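Local coordinates for protein MdcA (Pseudomonas aeruginosa, PDB 5VIT) that is the alpha subunit of malonate decarboxylase and has transferase activity, probably transferring the acyl carrier protein from its acetyl thioester to malonate, at residues S108-S114 / G374-G380; V152-V156 / P219-E223; I233-L239 / A524-L529; M242-G247 / L513-I519; A482-V487 / M505-I511. One frame throughout, in Å; residues are numbered along the deposited sequence.

Contact 1: S108-S114 / G374-G380; sequences SFSGPQS and GRLAGFG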
# COMPACT_ATOMS: atom_id res chain seq x y z
N SER A 108 18.35 5.00 30.75
CA SER A 108 17.34 4.83 29.70
C SER A 108 17.87 5.18 28.33
O SER A 108 17.62 4.47 27.35
CB SER A 108 16.11 5.69 30.00
OG SER A 108 15.22 5.66 28.90
N PHE A 109 18.58 6.30 28.24
CA PHE A 109 19.03 6.76 26.95
C PHE A 109 20.52 7.04 26.89
O PHE A 109 21.13 7.55 27.83
CB PHE A 109 18.27 8.02 26.54
CG PHE A 109 18.71 8.60 25.22
CD1 PHE A 109 18.44 7.94 24.03
CD2 PHE A 109 19.37 9.81 25.16
CE1 PHE A 109 18.83 8.48 22.83
CE2 PHE A 109 19.76 10.35 23.97
CZ PHE A 109 19.50 9.70 22.80
N SER A 110 21.09 6.67 25.76
CA SER A 110 22.47 7.01 25.44
C SER A 110 22.41 7.34 23.97
O SER A 110 21.60 6.78 23.23
CB SER A 110 23.43 5.86 25.73
OG SER A 110 23.04 4.68 25.04
N GLY A 111 23.25 8.28 23.55
CA GLY A 111 23.27 8.66 22.16
C GLY A 111 24.65 8.41 21.60
O GLY A 111 24.89 7.35 21.01
N PRO A 112 25.55 9.39 21.80
CA PRO A 112 26.95 9.33 21.32
C PRO A 112 27.78 8.25 22.04
O PRO A 112 28.44 7.43 21.38
CB PRO A 112 27.47 10.74 21.61
CG PRO A 112 26.60 11.26 22.73
CD PRO A 112 25.25 10.66 22.49
N GLN A 113 27.71 8.24 23.37
CA GLN A 113 28.49 7.33 24.20
C GLN A 113 28.15 5.84 24.01
O GLN A 113 28.61 5.01 24.79
CB GLN A 113 28.29 7.68 25.68
CG GLN A 113 28.52 9.14 26.10
CD GLN A 113 30.01 9.52 26.18
OE1 GLN A 113 30.35 10.70 26.21
NE2 GLN A 113 30.89 8.51 26.11
N SER A 114 27.36 5.51 22.98
CA SER A 114 26.90 4.13 22.74
C SER A 114 28.09 3.16 22.62
O SER A 114 28.08 2.06 23.21
CB SER A 114 26.02 4.06 21.48
OG SER A 114 26.74 4.44 20.31
N GLY A 374 28.35 -3.69 19.29
CA GLY A 374 29.26 -2.84 20.04
C GLY A 374 28.62 -1.57 20.57
O GLY A 374 29.23 -0.85 21.37
N ARG A 375 27.40 -1.29 20.13
CA ARG A 375 26.75 -0.02 20.45
C ARG A 375 25.48 -0.21 21.28
O ARG A 375 24.38 -0.48 20.74
CB ARG A 375 26.44 0.76 19.17
CG ARG A 375 27.68 1.25 18.45
CD ARG A 375 27.36 2.04 17.19
NE ARG A 375 28.52 2.80 16.74
CZ ARG A 375 29.54 2.29 16.06
NH1 ARG A 375 29.57 1.01 15.73
NH2 ARG A 375 30.56 3.07 15.70
N LEU A 376 25.63 -0.05 22.59
CA LEU A 376 24.51 -0.17 23.52
C LEU A 376 23.77 1.14 23.62
O LEU A 376 23.93 1.91 24.57
CB LEU A 376 24.99 -0.62 24.90
CG LEU A 376 25.36 -2.10 24.99
CD1 LEU A 376 26.67 -2.40 24.27
CD2 LEU A 376 25.44 -2.53 26.43
N ALA A 377 22.96 1.41 22.60
CA ALA A 377 22.09 2.57 22.60
C ALA A 377 20.92 2.32 23.55
O ALA A 377 20.39 1.20 23.65
CB ALA A 377 21.60 2.87 21.19
N GLY A 378 20.52 3.36 24.29
CA GLY A 378 19.37 3.25 25.16
C GLY A 378 18.07 3.36 24.38
O GLY A 378 18.05 3.86 23.26
N PHE A 379 16.99 2.89 24.99
CA PHE A 379 15.69 2.92 24.35
C PHE A 379 15.03 4.29 24.45
O PHE A 379 14.21 4.66 23.60
CB PHE A 379 14.75 1.89 24.97
CG PHE A 379 15.26 0.49 24.94
CD1 PHE A 379 15.84 -0.03 23.80
CD2 PHE A 379 15.16 -0.32 26.07
CE1 PHE A 379 16.31 -1.34 23.77
CE2 PHE A 379 15.62 -1.63 26.05
CZ PHE A 379 16.20 -2.14 24.90
N GLY A 380 15.35 5.02 25.50
CA GLY A 380 14.71 6.31 25.70
C GLY A 380 13.22 6.14 25.96
O GLY A 380 12.82 5.24 26.70
O HOH W 1 28.25 5.35 18.23

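Contact 2: V152-V156 / P219-E223; sequences VAGFV and PFYIE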
# COMPACT_ATOMS: atom_id res chain seq x y z
N VAL A 152 21.00 17.37 40.81
CA VAL A 152 20.11 17.90 39.78
C VAL A 152 20.36 19.39 39.58
O VAL A 152 21.16 20.00 40.30
CB VAL A 152 18.61 17.63 40.11
CG1 VAL A 152 18.35 16.15 40.32
CG2 VAL A 152 18.15 18.43 41.32
N ALA A 153 19.67 19.98 38.61
CA ALA A 153 19.98 21.34 38.20
C ALA A 153 18.74 22.22 38.08
O ALA A 153 17.66 21.73 37.74
CB ALA A 153 20.73 21.32 36.87
N GLY A 154 18.90 23.50 38.36
CA GLY A 154 17.83 24.48 38.20
C GLY A 154 18.37 25.80 37.66
O GLY A 154 19.59 25.99 37.61
N PHE A 155 17.48 26.70 37.26
CA PHE A 155 17.90 28.05 36.87
C PHE A 155 18.18 28.94 38.10
O PHE A 155 19.24 29.54 38.20
CB PHE A 155 16.84 28.71 36.00
CG PHE A 155 16.90 28.30 34.55
CD1 PHE A 155 15.93 27.46 34.01
CD2 PHE A 155 17.93 28.76 33.73
CE1 PHE A 155 15.97 27.08 32.67
CE2 PHE A 155 17.98 28.38 32.38
CZ PHE A 155 16.99 27.54 31.86
N VAL A 156 17.23 29.01 39.03
CA VAL A 156 17.33 29.94 40.15
C VAL A 156 16.95 29.28 41.47
O VAL A 156 15.97 28.53 41.52
CB VAL A 156 16.41 31.17 39.94
CG1 VAL A 156 16.65 32.22 41.02
CG2 VAL A 156 16.62 31.79 38.55
N PRO A 219 26.24 28.56 33.45
CA PRO A 219 24.88 28.03 33.22
C PRO A 219 24.89 26.54 32.87
O PRO A 219 25.82 26.06 32.18
CB PRO A 219 24.36 28.88 32.05
CG PRO A 219 25.11 30.18 32.16
CD PRO A 219 26.48 29.81 32.70
N PHE A 220 23.91 25.81 33.38
CA PHE A 220 23.91 24.36 33.19
C PHE A 220 23.72 24.08 31.72
O PHE A 220 22.99 24.79 31.04
CB PHE A 220 22.82 23.67 34.05
CG PHE A 220 21.40 24.07 33.72
CD1 PHE A 220 20.71 23.46 32.67
CD2 PHE A 220 20.74 25.01 34.49
CE1 PHE A 220 19.41 23.82 32.38
CE2 PHE A 220 19.44 25.37 34.21
CZ PHE A 220 18.76 24.77 33.16
N TYR A 221 24.42 23.06 31.25
CA TYR A 221 24.43 22.73 29.84
C TYR A 221 23.04 22.27 29.39
O TYR A 221 22.38 21.50 30.08
CB TYR A 221 25.49 21.66 29.54
CG TYR A 221 25.69 21.42 28.07
CD1 TYR A 221 26.61 22.16 27.34
CD2 TYR A 221 24.92 20.47 27.40
CE1 TYR A 221 26.77 21.94 25.97
CE2 TYR A 221 25.07 20.25 26.04
CZ TYR A 221 26.00 20.98 25.33
OH TYR A 221 26.13 20.75 23.98
N ILE A 222 22.60 22.76 28.24
CA ILE A 222 21.34 22.30 27.68
C ILE A 222 21.60 21.72 26.30
O ILE A 222 22.16 22.38 25.44
CB ILE A 222 20.30 23.43 27.59
CG1 ILE A 222 20.04 24.01 28.98
CG2 ILE A 222 19.00 22.92 26.99
CD1 ILE A 222 19.13 25.22 29.00
N GLU A 223 21.20 20.47 26.10
CA GLU A 223 21.30 19.83 24.80
C GLU A 223 19.99 19.99 24.01
O GLU A 223 18.92 19.64 24.51
CB GLU A 223 21.64 18.35 24.97
CG GLU A 223 21.77 17.60 23.66
CD GLU A 223 23.03 17.98 22.91
OE1 GLU A 223 24.00 18.44 23.55
OE2 GLU A 223 23.05 17.81 21.69

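Contact 3: I233-L239 / A524-L529; sequences IKPVHVL and ASRELL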
# COMPACT_ATOMS: atom_id res chain seq x y z
N ILE A 233 16.27 17.37 5.50
CA ILE A 233 15.13 16.56 5.10
C ILE A 233 15.13 16.38 3.58
O ILE A 233 15.22 17.35 2.83
CB ILE A 233 13.80 17.20 5.60
CG1 ILE A 233 13.82 17.22 7.13
CG2 ILE A 233 12.59 16.43 5.09
CD1 ILE A 233 12.59 17.82 7.76
N LYS A 234 15.07 15.12 3.14
CA LYS A 234 15.12 14.75 1.72
C LYS A 234 13.75 14.30 1.21
O LYS A 234 12.86 13.97 2.01
CB LYS A 234 16.13 13.61 1.48
CG LYS A 234 17.31 13.54 2.42
CD LYS A 234 17.98 12.14 2.35
CE LYS A 234 19.35 12.15 3.02
NZ LYS A 234 19.53 10.98 3.94
N PRO A 235 13.59 14.28 -0.12
CA PRO A 235 12.33 13.82 -0.72
C PRO A 235 11.82 12.46 -0.21
O PRO A 235 10.60 12.32 -0.08
CB PRO A 235 12.68 13.74 -2.23
CG PRO A 235 14.01 14.49 -2.39
CD PRO A 235 14.39 15.07 -1.06
N VAL A 236 12.70 11.49 0.06
CA VAL A 236 12.24 10.19 0.57
C VAL A 236 11.55 10.34 1.95
O VAL A 236 10.55 9.66 2.22
CB VAL A 236 13.40 9.16 0.67
CG1 VAL A 236 14.49 9.64 1.63
CG2 VAL A 236 12.87 7.81 1.10
N HIS A 237 12.04 11.25 2.79
CA HIS A 237 11.38 11.55 4.06
C HIS A 237 9.97 12.07 3.81
O HIS A 237 8.98 11.62 4.42
CB HIS A 237 12.15 12.59 4.85
CG HIS A 237 13.53 12.17 5.23
ND1 HIS A 237 14.61 13.04 5.21
CD2 HIS A 237 14.02 10.98 5.64
CE1 HIS A 237 15.70 12.40 5.59
NE2 HIS A 237 15.37 11.15 5.86
N VAL A 238 9.89 13.05 2.92
CA VAL A 238 8.63 13.69 2.60
C VAL A 238 7.61 12.67 2.08
O VAL A 238 6.44 12.74 2.43
CB VAL A 238 8.84 14.82 1.56
CG1 VAL A 238 7.52 15.46 1.20
CG2 VAL A 238 9.79 15.86 2.14
N LEU A 239 8.08 11.72 1.28
CA LEU A 239 7.24 10.64 0.77
C LEU A 239 6.66 9.81 1.93
O LEU A 239 5.45 9.59 1.98
CB LEU A 239 8.01 9.74 -0.19
CG LEU A 239 7.27 8.52 -0.76
CD1 LEU A 239 5.85 8.83 -1.28
CD2 LEU A 239 8.12 7.91 -1.87
N ALA A 524 6.66 13.80 -4.10
CA ALA A 524 7.40 14.04 -2.87
C ALA A 524 8.63 14.89 -3.12
O ALA A 524 9.53 14.48 -3.85
CB ALA A 524 7.82 12.73 -2.23
N SER A 525 8.67 16.08 -2.52
CA SER A 525 9.85 16.92 -2.60
C SER A 525 9.91 17.95 -1.47
O SER A 525 8.93 18.15 -0.75
CB SER A 525 9.93 17.64 -3.94
OG SER A 525 9.09 18.77 -3.95
N ARG A 526 11.06 18.59 -1.36
CA ARG A 526 11.27 19.64 -0.38
C ARG A 526 10.31 20.80 -0.53
O ARG A 526 10.06 21.52 0.45
CB ARG A 526 12.71 20.16 -0.45
CG ARG A 526 13.75 19.11 -0.06
CD ARG A 526 15.15 19.70 -0.00
NE ARG A 526 15.55 20.05 1.36
CZ ARG A 526 15.31 21.22 1.92
NH1 ARG A 526 14.65 22.14 1.25
NH2 ARG A 526 15.70 21.48 3.15
N GLU A 527 9.75 21.00 -1.72
CA GLU A 527 8.80 22.10 -1.92
C GLU A 527 7.58 21.99 -1.00
O GLU A 527 6.95 23.01 -0.70
CB GLU A 527 8.34 22.19 -3.39
CG GLU A 527 9.47 22.42 -4.38
CD GLU A 527 9.26 21.69 -5.70
OE1 GLU A 527 8.09 21.38 -6.05
OE2 GLU A 527 10.27 21.42 -6.39
N LEU A 528 7.24 20.78 -0.57
CA LEU A 528 6.16 20.59 0.41
C LEU A 528 6.53 21.05 1.83
O LEU A 528 5.64 21.25 2.67
CB LEU A 528 5.73 19.12 0.47
CG LEU A 528 5.07 18.55 -0.79
CD1 LEU A 528 4.66 17.09 -0.59
CD2 LEU A 528 3.87 19.41 -1.21
N LEU A 529 7.82 21.21 2.11
CA LEU A 529 8.23 21.64 3.45
C LEU A 529 7.82 23.10 3.67
O LEU A 529 8.24 23.98 2.93
CB LEU A 529 9.75 21.48 3.65
CG LEU A 529 10.34 20.06 3.57
CD1 LEU A 529 11.87 20.05 3.74
CD2 LEU A 529 9.70 19.16 4.60

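Contact 4: M242-G247 / L513-I519; sequences MMAIRG and LPEDLGI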
# COMPACT_ATOMS: atom_id res chain seq x y z
N MET A 242 4.16 11.93 3.81
CA MET A 242 2.88 12.04 3.10
C MET A 242 2.00 10.81 3.39
O MET A 242 0.79 10.94 3.64
CB MET A 242 3.08 12.19 1.59
CG MET A 242 3.72 13.50 1.14
SD MET A 242 4.25 13.45 -0.61
CE MET A 242 2.69 13.86 -1.42
N MET A 243 2.62 9.63 3.34
CA MET A 243 1.87 8.39 3.56
C MET A 243 1.43 8.25 5.02
O MET A 243 0.37 7.68 5.31
CB MET A 243 2.69 7.18 3.11
CG MET A 243 3.19 7.29 1.67
SD MET A 243 4.18 5.85 1.21
CE MET A 243 2.86 4.68 1.29
N ALA A 244 2.23 8.78 5.95
CA ALA A 244 1.79 8.78 7.35
C ALA A 244 0.51 9.61 7.52
O ALA A 244 -0.47 9.19 8.17
CB ALA A 244 2.91 9.31 8.27
N ILE A 245 0.50 10.80 6.92
CA ILE A 245 -0.61 11.72 7.12
C ILE A 245 -1.87 11.17 6.48
O ILE A 245 -2.95 11.16 7.08
CB ILE A 245 -0.27 13.11 6.57
CG1 ILE A 245 0.84 13.74 7.42
CG2 ILE A 245 -1.51 13.98 6.52
CD1 ILE A 245 1.41 15.02 6.83
N ARG A 246 -1.72 10.68 5.25
CA ARG A 246 -2.85 10.22 4.47
C ARG A 246 -3.27 8.81 4.87
O ARG A 246 -4.45 8.57 5.13
CB ARG A 246 -2.49 10.25 2.99
CG ARG A 246 -3.50 9.59 2.10
CD ARG A 246 -4.62 10.56 1.72
NE ARG A 246 -5.68 9.92 0.94
CZ ARG A 246 -6.92 10.39 0.81
NH1 ARG A 246 -7.29 11.52 1.40
NH2 ARG A 246 -7.78 9.72 0.07
N GLY A 247 -2.31 7.89 4.90
CA GLY A 247 -2.60 6.49 5.10
C GLY A 247 -2.70 6.06 6.56
O GLY A 247 -3.09 4.93 6.85
N LEU A 513 0.26 0.93 -1.06
CA LEU A 513 1.36 1.62 -1.72
C LEU A 513 0.93 3.07 -1.81
O LEU A 513 -0.26 3.35 -1.64
CB LEU A 513 1.64 1.04 -3.10
CG LEU A 513 2.02 -0.43 -3.21
CD1 LEU A 513 2.53 -0.75 -4.61
CD2 LEU A 513 3.05 -0.80 -2.16
N PRO A 514 1.87 4.00 -2.05
CA PRO A 514 1.48 5.41 -2.20
C PRO A 514 0.31 5.61 -3.16
O PRO A 514 -0.59 6.39 -2.84
CB PRO A 514 2.75 6.10 -2.73
CG PRO A 514 3.76 4.99 -2.97
CD PRO A 514 3.33 3.81 -2.17
N GLU A 515 0.27 4.88 -4.27
CA GLU A 515 -0.77 5.10 -5.27
C GLU A 515 -2.12 4.55 -4.79
O GLU A 515 -3.16 4.93 -5.32
CB GLU A 515 -0.39 4.52 -6.66
CG GLU A 515 0.51 3.30 -6.67
CD GLU A 515 1.97 3.60 -6.29
OE1 GLU A 515 2.44 3.02 -5.30
OE2 GLU A 515 2.67 4.37 -6.99
N ASP A 516 -2.11 3.68 -3.77
CA ASP A 516 -3.36 3.31 -3.11
C ASP A 516 -3.92 4.45 -2.28
O ASP A 516 -5.07 4.41 -1.84
CB ASP A 516 -3.18 2.11 -2.20
CG ASP A 516 -2.89 0.85 -2.97
OD1 ASP A 516 -1.90 0.17 -2.63
OD2 ASP A 516 -3.64 0.56 -3.92
N LEU A 517 -3.09 5.46 -2.03
CA LEU A 517 -3.42 6.51 -1.10
C LEU A 517 -3.67 7.80 -1.86
O LEU A 517 -3.85 8.85 -1.26
CB LEU A 517 -2.29 6.70 -0.07
CG LEU A 517 -1.89 5.50 0.79
CD1 LEU A 517 -0.63 5.80 1.62
CD2 LEU A 517 -3.04 5.11 1.72
N GLY A 518 -3.63 7.70 -3.19
CA GLY A 518 -3.75 8.86 -4.05
C GLY A 518 -2.49 9.69 -4.11
O GLY A 518 -2.52 10.89 -4.39
N ILE A 519 -1.36 9.06 -3.82
CA ILE A 519 -0.08 9.76 -3.78
C ILE A 519 0.80 9.32 -4.95
O ILE A 519 1.01 8.12 -5.14
CB ILE A 519 0.68 9.49 -2.46
CG1 ILE A 519 -0.03 10.16 -1.27
CG2 ILE A 519 2.11 9.95 -2.57
CD1 ILE A 519 0.59 9.77 0.10

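Contact 5: A482-V487 / M505-I511; sequences AMIAAV and MRREGLI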
# COMPACT_ATOMS: atom_id res chain seq x y z
N ALA A 482 4.59 -11.71 6.21
CA ALA A 482 4.36 -11.47 4.79
C ALA A 482 4.17 -9.98 4.54
O ALA A 482 4.68 -9.43 3.57
CB ALA A 482 3.13 -12.26 4.28
N MET A 483 3.44 -9.33 5.43
CA MET A 483 3.15 -7.92 5.27
C MET A 483 4.42 -7.09 5.40
O MET A 483 4.66 -6.19 4.60
CB MET A 483 2.08 -7.46 6.27
CG MET A 483 0.77 -8.24 6.11
SD MET A 483 -0.39 -8.01 7.49
CE MET A 483 -0.57 -6.28 7.29
N ILE A 484 5.25 -7.41 6.39
CA ILE A 484 6.50 -6.69 6.59
C ILE A 484 7.39 -6.86 5.35
O ILE A 484 7.93 -5.88 4.82
CB ILE A 484 7.25 -7.17 7.86
CG1 ILE A 484 6.48 -6.69 9.11
CG2 ILE A 484 8.70 -6.66 7.88
CD1 ILE A 484 6.72 -7.53 10.37
N ALA A 485 7.50 -8.09 4.86
CA ALA A 485 8.32 -8.36 3.69
C ALA A 485 7.82 -7.56 2.46
O ALA A 485 8.63 -7.07 1.66
CB ALA A 485 8.35 -9.88 3.39
N ALA A 486 6.50 -7.42 2.31
CA ALA A 486 5.93 -6.64 1.20
C ALA A 486 6.35 -5.17 1.17
O ALA A 486 6.30 -4.54 0.13
CB ALA A 486 4.42 -6.73 1.20
N VAL A 487 6.76 -4.60 2.30
CA VAL A 487 7.17 -3.20 2.27
C VAL A 487 8.63 -3.03 2.64
O VAL A 487 9.08 -1.92 2.85
CB VAL A 487 6.31 -2.31 3.19
CG1 VAL A 487 4.85 -2.46 2.83
CG2 VAL A 487 6.55 -2.65 4.65
N MET A 505 -2.43 -8.22 -1.66
CA MET A 505 -2.26 -7.57 -0.37
C MET A 505 -2.78 -6.14 -0.44
O MET A 505 -3.40 -5.65 0.51
CB MET A 505 -0.80 -7.62 0.05
CG MET A 505 -0.31 -9.07 0.19
SD MET A 505 1.39 -9.25 0.75
CE MET A 505 1.22 -8.79 2.46
N ARG A 506 -2.58 -5.49 -1.58
CA ARG A 506 -3.11 -4.15 -1.82
C ARG A 506 -4.64 -4.12 -1.77
O ARG A 506 -5.25 -3.33 -1.05
CB ARG A 506 -2.64 -3.65 -3.18
CG ARG A 506 -1.15 -3.47 -3.29
CD ARG A 506 -0.90 -2.14 -3.88
NE ARG A 506 -0.54 -2.15 -5.27
CZ ARG A 506 -0.76 -1.13 -6.10
NH1 ARG A 506 -1.39 -0.04 -5.68
NH2 ARG A 506 -0.37 -1.22 -7.36
N ARG A 507 -5.23 -4.98 -2.58
CA ARG A 507 -6.66 -5.12 -2.69
C ARG A 507 -7.33 -5.48 -1.36
O ARG A 507 -8.38 -4.94 -1.04
CB ARG A 507 -6.97 -6.16 -3.75
CG ARG A 507 -8.40 -6.14 -4.24
CD ARG A 507 -8.60 -7.14 -5.38
NE ARG A 507 -7.89 -8.40 -5.17
CZ ARG A 507 -8.34 -9.33 -4.30
NH1 ARG A 507 -9.48 -9.10 -3.62
NH2 ARG A 507 -7.68 -10.49 -4.11
N GLU A 508 -6.72 -6.37 -0.58
CA GLU A 508 -7.27 -6.75 0.72
C GLU A 508 -7.02 -5.71 1.82
O GLU A 508 -7.51 -5.86 2.93
CB GLU A 508 -6.71 -8.10 1.14
CG GLU A 508 -7.18 -9.19 0.18
CD GLU A 508 -6.69 -10.56 0.55
OE1 GLU A 508 -5.81 -10.66 1.42
OE2 GLU A 508 -7.19 -11.54 -0.05
N GLY A 509 -6.28 -4.65 1.50
CA GLY A 509 -5.99 -3.62 2.47
C GLY A 509 -4.92 -3.97 3.49
O GLY A 509 -4.78 -3.27 4.48
N LEU A 510 -4.16 -5.05 3.25
CA LEU A 510 -3.07 -5.46 4.14
C LEU A 510 -1.90 -4.49 4.04
O LEU A 510 -1.23 -4.17 5.04
CB LEU A 510 -2.60 -6.89 3.81
CG LEU A 510 -3.66 -8.00 3.91
CD1 LEU A 510 -3.06 -9.41 3.68
CD2 LEU A 510 -4.39 -7.92 5.27
N ILE A 511 -1.65 -4.03 2.82
CA ILE A 511 -0.67 -2.99 2.59
C ILE A 511 -1.29 -1.91 1.72
O ILE A 511 -2.27 -2.15 1.01
CB ILE A 511 0.60 -3.52 1.92
CG1 ILE A 511 0.38 -3.74 0.42
CG2 ILE A 511 1.08 -4.82 2.59
CD1 ILE A 511 1.55 -4.41 -0.30

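Contact 1: S108-S114 / G374-G380
With OG set between its backbone N and carbonyl carbon (chi1 56°), Ser110 turns its hydroxyl onto the chain of Leu376 to Gly378, and the same setting in Ser114 (chi1 63°) lays OG alongside the aliphatic part of Arg375. Ser110 OG gives its proton to Leu376 O at 2.9 Å, in the carbonyl plane and on a lone pair, and takes a weak, bent bond from Gly378 N. One hydroxyl therefore spans the backbone on both sides of Ala377. Leu376 is the centre of an inverse gamma turn, and its N donates to Ser114 O at 3.3 Å, from above the carbonyl plane. Gly380 N reaches Ser108 O at 3.0 Å along a nearly straight N-H line (166°), while Gly378 CA rests 3.1 Å from Ser108 O as a CA-H...O contact. A water joins Ser114 OG to Arg375 NE. The loop after strand 102-107 is thus tied to one 260 residues on. Ser108 OG turns elsewhere, to His132 O. Backbone groups enter every direct hydrogen bond, which implies that the glycine-rich loop is fixed largely through its main chain; a malonate ion, probably from the crystallisation liquor, lies about 5 Å from Gly380 and may mark a pocket.

Contact 2: V152-V156 / P219-E223
One face of the Phe155 ring receives the edge of Phe220: CZ of Phe220 lies 3.5 Å from CZ of Phe155 and stands above that ring, displaced toward its rim. The two planes meet at 57° with centroids 4.7 Å apart, an edge-to-face aromatic pair, and CD1 of Phe155 lies in the plane of the Phe220 ring at its edge. Phe220 gets there with CG between its backbone N and carbonyl carbon (chi1 62°), which stands the ring up against segment 152-156. The ring also passes close to the backbone, obliquely, with CE2 of Phe220 3.5 Å from Gly154 O, and CB of Phe220 sits 4.2 Å from CB of Ala153. The pair lies at the C-terminal end of strand 149-154 in the parallel sheet, where Phe155 and Val156 both face Tyr164 in a classic beta bulge and the chain turns a corner. Segment 219-223, on the loop after strand 212-215, which lies two places away in the sheet beyond strand 185-190, crosses this strand end, and Asn191 accepts from the backbone N of Phe220. Gln189 of strand 185-190 touches both Ala153 and Phe220. CD1 of Ile222 adds an apolar touch 4.3 Å from CZ of Phe155.

Contact 3: I233-L239 / A524-L529
Apolar packing between Val238 and the 524-529 segment carries much of this contact, which sets the first turn of helix 235-250 against a chain that passes from an ST turn at Ser525 into a 3-10 segment, 526-528. Val238 points at that segment with its two methyls divided: CG1, anti to the backbone N (chi1 179°), meets CD1 of Leu528 at 3.7 Å, while CG2 lies 4.1 Å from CD2 of Leu529. The side chains cross at a slant rather than running alongside. Leu529 also sends CD1 to CB of Ile233, 3.9 Å away, and rests on helix 263-278. Just before Ser525 in the chain, the methyl of Ala524 fits between Pro235 and Leu239, with CB of Ala524 3.6 Å from CB of Leu239 and 3.5 Å from Pro235 O. Outside these segments, Leu87 of the MdcC chain packs on Pro235 and Leu239.

Polar bonding across the contact is slight. The Arg526 chain bends at chi3 (98°), and its NE makes one weak bond to Ile233 O at 3.1 Å, with the N-H line well off straight (128°); NH2 of Arg526 bonds more firmly to Lys532 O. CD1 of Leu529 stands 4.0 Å above the Arg526 guanidinium plane, over its centre.

Contact 4: M242-G247 / L513-I519
Leu513 and Pro514 open the segment against Met243, whose chain runs straight through chi2, then folds at chi3 (66°), carrying its terminal methyl to the proline. CE of Met243 lies 3.5 Å from Pro514 N and 3.6 Å from Pro514 CD, and the two side chains meet at a slant. From Pro514 the chain winds through a 3-10 turn, 514-516, whose first carbonyl, Pro514 O, accepts Leu517 N and, further on, Ile519 N, from opposite faces of its plane. This double grip holds the turn closed and presents Leu517 and Ile519 to helix 235-250.

Leu517 is set across Met243 at about a right angle: its CD1 touches CE of Met243 at 3.7 Å, and its CD2 reaches CA of Gly247 at 3.7 Å, a close fit where the helix has no side chain. Leu517 O receives NE of Arg246 in a weak bond of 3.1 Å (125°), and the arginine, bent at chi2 (86°), slides past the leucine in the opposite direction. CD1 of Ile519 settles between neighbouring helix residues, 3.8 Å from CB of Met242 and 3.9 Å from CG of Met243; Tyr275 of helix 263-278 touches Met242, Arg246 and Ile519.

The chemistry is that of a largely apolar seat for segment 513-519 on the helix, with one weak, bent arginine bond beside it, so adhesion rests chiefly on the methionine, proline, leucine and isoleucine contacts.

Contact 5: A482-V487 / M505-I511
Met483 and Met505 reach toward each other from two helices and cross at a slant, each with CG anti to its carbonyl carbon and each chain folded at its last torsion (chi3 61° in Met483, 73° in Met505). The fold turns the terminal methyl of Met505 onto the helix backbone: its CE lies 3.5 Å from CA of Met483, 3.7 Å from CG of Met483 and 3.7 Å from Ala482 O. Met483 sends its own methyl elsewhere, to Leu510, where CE of Met483 approaches Leu510 O at 3.2 Å and also lies near CB of Leu510. The two methyls therefore do not meet.

Met505 belongs to the end of helix 502-507, which closes with a Schellman motif, in which Gly509 adopts positive phi and Leu510 N bonds back to Met505 O at 2.9 Å; the reversal brings Leu510 and Ile511 round to the side of Met505 that faces helix 477-486. Ile511 starts strand 511-512, an outermost strand of the mixed sheet within this chain.

Ala486, one turn beyond Ala482, points its methyl at this bend and is met from two sides: CB of Ala486 is 4.0 Å from SD of Met505 and 4.0 Å from CD1 of Ile511. The CG1 of Ile511 lies between the backbone N and the carbonyl carbon (chi1 78°), a setting that extends CD1 to that alanine. His497, from the connection between the two helices, touches both Ala486 and Met505, and strand 467-469 touches Met483 and Val487 through Ala469.

How the contacts relate
Contacts 3, 4 and 5 form a continuous row on one side of the chain's centre. Contacts 3 and 4 share helix 235-250, and their centres are 14 Å apart; they join where SD of Met242 lies 3.7 Å from CD1 of Leu528. Contacts 4 and 5, also 14 Å apart between centres, are tied by a salt bridge from Arg506 NH1 to Asp516 OD2 at 2.9 Å. Contact 2 sits opposite contacts 4 and 5 across the centre, its centre 48 Å from that of contact 5. Contact 1 lies 22 Å from contact 2, centre to centre; its Gly380 is about 5 Å from a malonate ion that probably came from the crystallisation liquor, though such ions often mark pockets.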